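Local coordinates for protein SidF, inhibitor of growth family, member 3 (Legionella pneumophila subsp. pneumophila, PDB 4FYE) that probably removes the 3-phosphate from membrane phosphoinositides such as phosphatidylinositol trisphosphate, at residues 209-214 and 298-303. The protein carries 1 engineered substitution. Residues are numbered along the deposited sequence; the frame is centred on the assembly and turned at random.
Sequences RYTKRQ and QEEVIQ
T211 presses its methyl group onto the backbone of helix 284-311, CG2 lying 3.6 Å from CA of E300; here the fit is close and the residues are buried. Threonine suits the place because its two branches divide the work: while CG2 packs, with the long chain of Q303 filling in beside it, OG1 takes up the backbone N-H of Q214 at 3.2 Å as the N-cap of helix 212-216. Q214 answers in kind, its OE1 accepting from T211 N at 2.8 Å, which completes a capping box. The other end of the same amide, NE2, reaches E300 OE2 (3.1 Å) on its anti side, tilted 28° out of the carboxylate plane. Glutamine can thus accept for the cap and donate to the neighbouring helix at once; E300 OE2 also accepts from the backbone N of N243.

On another flank R213, long and flexible with two adjacent donors, grips E299 side-on, NE to OE1 at 2.6 Å and NH2 to OE2 at 3.2 Å. Both nitrogens come from above the carboxylate plane, a tilted bidentate pair with planes 56° apart. F507 adds a cation-pi contact. A water accepts from R213 N and bonds weakly to E299 OE1. R209 is divided: its O packs 3.3 Å from E300 CG, whereas its exposed side chain leads away. R213 would probably keep E299 ionised, while buried E300, served at OE2 by neutral donors, could have a raised pKa.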
loop_
_atom_site.group_PDB
_atom_site.type_symbol
_atom_site.label_atom_id
_atom_site.label_comp_id
_atom_site.label_asym_id
_atom_site.label_seq_id
_atom_site.Cartn_x
_atom_site.Cartn_y
_atom_site.Cartn_z
ATOM N N ARG A 209 -8.318 -6.768 -9.929
ATOM C CA ARG A 209 -9.021 -7.316 -11.026
ATOM C C ARG A 209 -10.375 -6.616 -10.986
ATOM O O ARG A 209 -10.887 -6.289 -9.924
ATOM C CB ARG A 209 -9.123 -8.822 -10.808
ATOM C CG ARG A 209 -10.039 -9.553 -11.740
ATOM C CD ARG A 209 -10.027 -11.031 -11.446
ATOM N NE ARG A 209 -10.293 -11.805 -12.656
ATOM C CZ ARG A 209 -9.345 -12.289 -13.459
ATOM N NH1 ARG A 209 -8.054 -12.072 -13.184
ATOM N NH2 ARG A 209 -9.692 -12.995 -14.537
ATOM N N TYR A 210 -10.948 -6.332 -12.147
ATOM C CA TYR A 210 -12.204 -5.585 -12.188
ATOM C C TYR A 210 -13.389 -6.358 -11.606
ATOM O O TYR A 210 -13.523 -7.559 -11.840
ATOM C CB TYR A 210 -12.520 -5.225 -13.626
ATOM C CG TYR A 210 -11.659 -4.149 -14.196
ATOM C CD1 TYR A 210 -11.484 -2.944 -13.528
ATOM C CD2 TYR A 210 -11.051 -4.307 -15.444
ATOM C CE1 TYR A 210 -10.702 -1.924 -14.078
ATOM C CE2 TYR A 210 -10.267 -3.297 -16.015
ATOM C CZ TYR A 210 -10.105 -2.105 -15.341
ATOM O OH TYR A 210 -9.322 -1.111 -15.894
ATOM N N THR A 211 -14.276 -5.682 -10.885
ATOM C CA THR A 211 -15.533 -6.340 -10.486
ATOM C C THR A 211 -16.490 -6.452 -11.672
ATOM O O THR A 211 -16.324 -5.761 -12.673
ATOM C CB THR A 211 -16.294 -5.576 -9.417
ATOM O OG1 THR A 211 -16.575 -4.274 -9.898
ATOM C CG2 THR A 211 -15.507 -5.466 -8.116
ATOM N N LYS A 212 -17.495 -7.308 -11.581
ATOM C CA LYS A 212 -18.363 -7.437 -12.716
ATOM C C LYS A 212 -19.070 -6.113 -12.982
ATOM O O LYS A 212 -19.213 -5.710 -14.121
ATOM C CB LYS A 212 -19.339 -8.622 -12.587
ATOM C CG LYS A 212 -18.584 -9.931 -12.525
ATOM C CD LYS A 212 -19.254 -11.044 -13.291
ATOM C CE LYS A 212 -18.665 -12.404 -12.938
ATOM N NZ LYS A 212 -19.691 -13.511 -13.074
ATOM N N ARG A 213 -19.520 -5.456 -11.924
ATOM C CA ARG A 213 -20.132 -4.156 -12.068
ATOM C C ARG A 213 -19.235 -3.195 -12.856
ATOM O O ARG A 213 -19.684 -2.582 -13.807
ATOM C CB ARG A 213 -20.426 -3.568 -10.703
ATOM C CG ARG A 213 -21.263 -2.312 -10.737
ATOM C CD ARG A 213 -21.022 -1.543 -9.467
ATOM N NE ARG A 213 -21.506 -2.311 -8.341
ATOM C CZ ARG A 213 -22.785 -2.370 -7.985
ATOM N NH1 ARG A 213 -23.700 -1.697 -8.676
ATOM N NH2 ARG A 213 -23.144 -3.093 -6.933
ATOM N N GLN A 214 -17.972 -3.063 -12.479
ATOM C CA GLN A 214 -17.040 -2.245 -13.271
ATOM C C GLN A 214 -16.969 -2.748 -14.724
ATOM O O GLN A 214 -16.990 -1.977 -15.671
ATOM C CB GLN A 214 -15.633 -2.259 -12.656
ATOM C CG GLN A 214 -15.457 -1.422 -11.401
ATOM C CD GLN A 214 -14.196 -1.805 -10.636
ATOM O OE1 GLN A 214 -13.756 -2.958 -10.702
ATOM N NE2 GLN A 214 -13.649 -0.862 -9.850
ATOM N N GLN A 298 -14.383 1.064 -4.067
ATOM C CA GLN A 298 -14.453 0.385 -2.773
ATOM C C GLN A 298 -14.923 -1.089 -2.907
ATOM O O GLN A 298 -14.389 -1.952 -2.228
ATOM C CB GLN A 298 -15.351 1.104 -1.776
ATOM C CG GLN A 298 -15.149 0.545 -0.374
ATOM C CD GLN A 298 -13.698 0.590 0.080
ATOM O OE1 GLN A 298 -12.983 1.532 -0.245
ATOM N NE2 GLN A 298 -13.277 -0.394 0.887
ATOM N N GLU A 299 -15.899 -1.399 -3.762
ATOM C CA GLU A 299 -16.235 -2.799 -3.898
ATOM C C GLU A 299 -15.119 -3.650 -4.504
ATOM O O GLU A 299 -14.870 -4.760 -4.012
ATOM C CB GLU A 299 -17.686 -3.122 -4.365
ATOM C CG GLU A 299 -18.065 -2.812 -5.814
ATOM C CD GLU A 299 -19.392 -3.464 -6.267
ATOM O OE1 GLU A 299 -19.530 -3.752 -7.472
ATOM O OE2 GLU A 299 -20.324 -3.699 -5.472
ATOM N N GLU A 300 -14.338 -3.092 -5.424
ATOM C CA GLU A 300 -13.200 -3.816 -5.973
ATOM C C GLU A 300 -12.208 -4.131 -4.882
ATOM O O GLU A 300 -11.695 -5.235 -4.785
ATOM C CB GLU A 300 -12.538 -3.044 -7.098
ATOM C CG GLU A 300 -11.413 -3.790 -7.855
ATOM C CD GLU A 300 -10.442 -2.865 -8.632
ATOM O OE1 GLU A 300 -9.284 -3.289 -8.916
ATOM O OE2 GLU A 300 -10.787 -1.695 -8.952
ATOM N N VAL A 301 -11.962 -3.159 -4.020
ATOM C CA VAL A 301 -11.128 -3.397 -2.856
ATOM C C VAL A 301 -11.646 -4.566 -2.001
ATOM O O VAL A 301 -10.842 -5.286 -1.428
ATOM C CB VAL A 301 -10.990 -2.099 -1.992
ATOM C CG1 VAL A 301 -10.409 -2.349 -0.576
ATOM C CG2 VAL A 301 -10.196 -1.088 -2.756
ATOM N N ILE A 302 -12.964 -4.724 -1.873
ATOM C CA ILE A 302 -13.512 -5.852 -1.095
ATOM C C ILE A 302 -13.208 -7.129 -1.826
ATOM O O ILE A 302 -12.803 -8.121 -1.248
ATOM C CB ILE A 302 -15.007 -5.734 -0.842
ATOM C CG1 ILE A 302 -15.277 -4.394 -0.167
ATOM C CG2 ILE A 302 -15.526 -6.940 -0.034
ATOM C CD1 ILE A 302 -16.526 -4.353 0.652
ATOM N N GLN A 303 -13.353 -7.092 -3.126
ATOM C CA GLN A 303 -13.068 -8.246 -3.893
ATOM C C GLN A 303 -11.593 -8.676 -3.756
ATOM O O GLN A 303 -11.295 -9.874 -3.603
ATOM C CB GLN A 303 -13.416 -7.977 -5.346
ATOM C CG GLN A 303 -13.232 -9.200 -6.213
ATOM C CD GLN A 303 -13.771 -8.999 -7.589
ATOM O OE1 GLN A 303 -13.009 -8.646 -8.489
ATOM N NE2 GLN A 303 -15.084 -9.178 -7.764
HETATM O O HOH W 1 -19.599 -6.672 -9.328
#